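Local coordinates for putative cell wall hydrolase phosphatase-associated protein (Clostridioides difficile, PDB 7CFL), which is an autolysin whose catalytic domain, of the NlpC/P60 (peptidase C40) family, lyses cells, probably as a cysteine endopeptidase that cuts cell-wall peptides, at residues I99-G102 and M106-A109; V82-Q87 and S120-S125. All blocks are in the same frame, centred on the assembly; numbering follows the deposited sequence.

Contact 1: I99-G102 and M106-A109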
# COMPACT_ATOMS: atom_id res chain seq x y z
N ILE A 99 -1.14 2.41 0.82
CA ILE A 99 -1.96 3.49 0.20
C ILE A 99 -1.63 4.76 0.96
O ILE A 99 -1.82 4.82 2.16
CB ILE A 99 -3.47 3.19 0.23
CG1 ILE A 99 -3.80 1.87 -0.46
CG2 ILE A 99 -4.27 4.35 -0.34
CD1 ILE A 99 -5.22 1.39 -0.27
N TYR A 100 -1.06 5.73 0.25
CA TYR A 100 -0.77 7.03 0.89
C TYR A 100 -2.06 7.75 1.32
O TYR A 100 -3.04 7.85 0.52
CB TYR A 100 0.10 7.83 -0.07
CG TYR A 100 0.67 9.06 0.59
CD1 TYR A 100 1.73 8.94 1.48
CD2 TYR A 100 0.12 10.33 0.38
CE1 TYR A 100 2.32 10.07 2.06
CE2 TYR A 100 0.68 11.45 1.00
CZ TYR A 100 1.74 11.31 1.87
OH TYR A 100 2.28 12.40 2.51
N ILE A 101 -2.03 8.32 2.53
CA ILE A 101 -3.18 9.09 3.08
C ILE A 101 -2.79 10.55 3.20
O ILE A 101 -3.50 11.43 2.63
CB ILE A 101 -3.81 8.40 4.33
CG1 ILE A 101 -2.91 8.21 5.55
CG2 ILE A 101 -4.32 7.04 3.88
CD1 ILE A 101 -3.48 7.24 6.58
N GLY A 102 -1.65 10.83 3.79
CA GLY A 102 -1.15 12.22 3.83
C GLY A 102 -0.35 12.43 5.08
O GLY A 102 -0.46 11.58 5.99
N MET A 106 0.66 6.10 5.63
CA MET A 106 0.02 5.18 4.68
C MET A 106 -0.79 4.16 5.47
O MET A 106 -0.42 3.85 6.63
CB MET A 106 1.03 4.42 3.82
CG MET A 106 2.06 3.61 4.63
SD MET A 106 3.11 2.66 3.57
CE MET A 106 4.23 1.92 4.74
N ILE A 107 -1.83 3.67 4.84
CA ILE A 107 -2.55 2.49 5.38
C ILE A 107 -2.05 1.25 4.62
O ILE A 107 -1.93 1.30 3.40
CB ILE A 107 -4.07 2.67 5.34
CG1 ILE A 107 -4.82 1.50 6.04
CG2 ILE A 107 -4.57 2.84 3.92
CD1 ILE A 107 -6.22 1.89 6.44
N HIS A 108 -1.89 0.12 5.32
CA HIS A 108 -1.30 -1.09 4.69
C HIS A 108 -1.60 -2.31 5.54
O HIS A 108 -1.87 -2.16 6.74
CB HIS A 108 0.20 -0.94 4.41
CG HIS A 108 1.05 -0.72 5.61
ND1 HIS A 108 2.27 -1.35 5.79
CD2 HIS A 108 0.85 0.02 6.73
CE1 HIS A 108 2.80 -0.97 6.94
NE2 HIS A 108 1.95 -0.14 7.53
N ALA A 109 -1.38 -3.45 4.94
CA ALA A 109 -1.49 -4.74 5.64
C ALA A 109 -0.05 -5.07 6.09
O ALA A 109 0.76 -5.53 5.26
CB ALA A 109 -2.03 -5.72 4.68
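Ile99 and Ile107 face each other as a hydrogen-bonded antiparallel pair, and their side chains rise on the same face of the sheet. Two reciprocal backbone bonds define the pair: Ile99 N gives to Ile107 O at 2.9 Å, almost straight at 177°, and Ile107 N returns to Ile99 O at 2.9 Å, more bent at 152°. Ile107 does the touching with one methyl, CG2. With CG1 of Ile107 anti to its own backbone N (chi1 -174°), this CG2 is turned to the neighbouring strand, where it rests 3.9 Å from Ile99 CB and 4.2 Å from Ile101 CG2. This isoleucine face is covered by helices: Val17, Ile18 and Ala21 of helix 13-22, with Phe44, Thr45 and Val48 of helix 41-53. Tyr100 and Met106 form the next, non-hydrogen-bonded pair on the other face. Their CA atoms are 4.3 Å apart, yet the side chains diverge: the extended methionine leads away from Tyr100, and its CE sits 3.9 Å above the centre of the His108 ring. Met106 CA also makes a CA-H...O contact of 3.1 Å with Ile99 O, giving that carbonyl a second neighbour beside Ile107 N. Beyond these pairs, Ile101 and Gly102 both face Asp105, the classic beta bulge that ends the regular register of this beta hairpin in the central antiparallel sheet of the NlpC/P60 domain.

Contact 2: V82-Q87 and S120-S125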
# COMPACT_ATOMS: atom_id res chain seq x y z
N VAL A 82 2.33 3.48 -2.58
CA VAL A 82 3.76 3.71 -2.23
C VAL A 82 4.40 2.34 -2.08
O VAL A 82 3.75 1.45 -1.50
CB VAL A 82 3.90 4.59 -0.98
CG1 VAL A 82 3.64 6.06 -1.31
CG2 VAL A 82 3.07 4.08 0.20
N PHE A 83 5.59 2.15 -2.62
CA PHE A 83 6.27 0.83 -2.74
C PHE A 83 7.61 0.84 -1.98
O PHE A 83 8.39 1.81 -1.94
CB PHE A 83 6.47 0.46 -4.21
CG PHE A 83 5.18 0.40 -4.97
CD1 PHE A 83 4.38 -0.74 -4.83
CD2 PHE A 83 4.64 1.49 -5.66
CE1 PHE A 83 3.14 -0.81 -5.45
CE2 PHE A 83 3.40 1.40 -6.28
CZ PHE A 83 2.64 0.26 -6.15
N PHE A 84 7.96 -0.29 -1.38
CA PHE A 84 9.17 -0.49 -0.56
C PHE A 84 9.85 -1.81 -0.90
O PHE A 84 9.18 -2.74 -1.38
CB PHE A 84 8.84 -0.43 0.93
CG PHE A 84 8.02 0.77 1.31
CD1 PHE A 84 8.64 1.92 1.79
CD2 PHE A 84 6.66 0.78 1.08
CE1 PHE A 84 7.86 3.02 2.13
CE2 PHE A 84 5.89 1.88 1.41
CZ PHE A 84 6.50 3.01 1.91
N ASP A 85 11.15 -1.88 -0.63
CA ASP A 85 11.94 -3.13 -0.75
C ASP A 85 12.13 -3.75 0.64
O ASP A 85 11.57 -3.23 1.62
CB ASP A 85 13.25 -2.86 -1.52
CG ASP A 85 14.20 -1.87 -0.89
OD1 ASP A 85 15.00 -1.27 -1.64
OD2 ASP A 85 14.14 -1.70 0.34
N THR A 86 12.89 -4.85 0.72
CA THR A 86 13.22 -5.61 1.97
C THR A 86 14.61 -5.15 2.44
O THR A 86 15.42 -4.72 1.59
CB THR A 86 13.01 -7.11 1.73
OG1 THR A 86 11.60 -7.31 1.74
CG2 THR A 86 13.65 -8.03 2.74
N GLN A 87 14.86 -5.23 3.76
CA GLN A 87 15.94 -4.49 4.48
C GLN A 87 17.33 -4.84 3.94
O GLN A 87 18.00 -3.91 3.43
CB GLN A 87 15.90 -4.71 6.00
CG GLN A 87 15.58 -6.13 6.47
CD GLN A 87 14.16 -6.31 6.97
OE1 GLN A 87 13.92 -7.03 7.93
NE2 GLN A 87 13.21 -5.65 6.32
N SER A 120 1.10 3.50 9.23
CA SER A 120 2.54 3.72 9.48
C SER A 120 2.96 4.94 8.65
O SER A 120 2.19 5.31 7.73
CB SER A 120 3.39 2.54 9.11
OG SER A 120 2.89 1.34 9.67
N ASN A 121 4.09 5.54 9.01
CA ASN A 121 4.61 6.77 8.39
C ASN A 121 5.80 6.41 7.47
O ASN A 121 6.79 5.85 7.92
CB ASN A 121 4.95 7.81 9.46
CG ASN A 121 5.01 9.18 8.85
OD1 ASN A 121 5.97 9.49 8.17
ND2 ASN A 121 3.94 9.95 9.02
N ILE A 122 5.72 6.77 6.20
CA ILE A 122 6.79 6.46 5.20
C ILE A 122 8.09 7.23 5.57
O ILE A 122 9.13 6.85 5.03
CB ILE A 122 6.29 6.74 3.77
CG1 ILE A 122 6.27 8.24 3.43
CG2 ILE A 122 4.93 6.08 3.54
CD1 ILE A 122 5.80 8.54 2.04
N ASN A 123 8.04 8.23 6.47
CA ASN A 123 9.21 9.05 6.86
C ASN A 123 9.89 8.46 8.10
O ASN A 123 10.99 8.94 8.45
CB ASN A 123 8.85 10.52 7.09
CG ASN A 123 8.26 11.16 5.86
OD1 ASN A 123 8.84 11.08 4.77
ND2 ASN A 123 7.11 11.82 6.02
N SER A 124 9.27 7.46 8.74
CA SER A 124 9.87 6.75 9.89
C SER A 124 11.18 6.11 9.43
O SER A 124 11.29 5.79 8.23
CB SER A 124 8.93 5.72 10.44
OG SER A 124 8.90 4.61 9.57
N SER A 125 12.14 5.94 10.34
CA SER A 125 13.48 5.38 10.04
C SER A 125 13.32 4.05 9.28
O SER A 125 14.04 3.86 8.29
CB SER A 125 14.33 5.23 11.28
OG SER A 125 13.75 4.32 12.20
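Ile122, which loses the most surface to this contact, meets the rim of the Phe84 ring with one methyl. Its CG2 lies in the ring plane, 3.8 Å from Phe84 CZ, so the contact is made at the ring's edge. The two side chains cross at about a right angle, and Ile122 CB follows at 4.2 Å from the same CZ. Because CG1 of Ile122 stands between its backbone N and carbonyl carbon (chi1 77°), CG2 takes the place anti to the carbonyl carbon and serves both partners: Val82 CG2 approaches it at 4.3 Å. No hydrogen bond links the segments, and their nearest CA atoms, Val82 and Ile122, are 8.5 Å apart, which identifies a purely apolar side-chain contact. Met106 touches all three residues, while Leu76 and Tyr100 adjoin Val82 and Ile122. Ile122 is presented by a type I turn from Asn121 to Ser124. Asn121 O receives both Ser124 N and Ser124 OG, the latter at 3.0 Å, and Asn121 OD1 accepts Asn123 N at 3.0 Å. These bonds combine a beta turn with an Asx turn, leading from strand 118-121 to the N-cap Ser124 of helix 125-128: a strand-to-helix connection closing over one face of the antiparallel NlpC/P60 sheet.

How the contacts relate
The centres of contacts 1 and 2 lie 11 Å apart in one antiparallel sheet, within the NlpC/P60 domain. Along the chain, 82-87 comes first, then 99-102 and 106-109, and finally 120-125, so contact 2 spans the hairpin of contact 1. Across the sheet, strands 81-84, 96-102, 105-110 and 118-121 are successive neighbours. Met106 joins the contacts directly: its SD lies 3.6 Å from Phe84 CE2, and its N is 2.7 Å from Ser120 O, a probable hydrogen bond. A second probable bond pairs His108 NE2 with Ser120 OG, while His108 ND1 is bonded to His96. Met106 thus ties the apolar face of strand 81-84 to strand 118-121, and the His96-His108-Ser120 chain of bonds crosses the hairpin to that same edge strand.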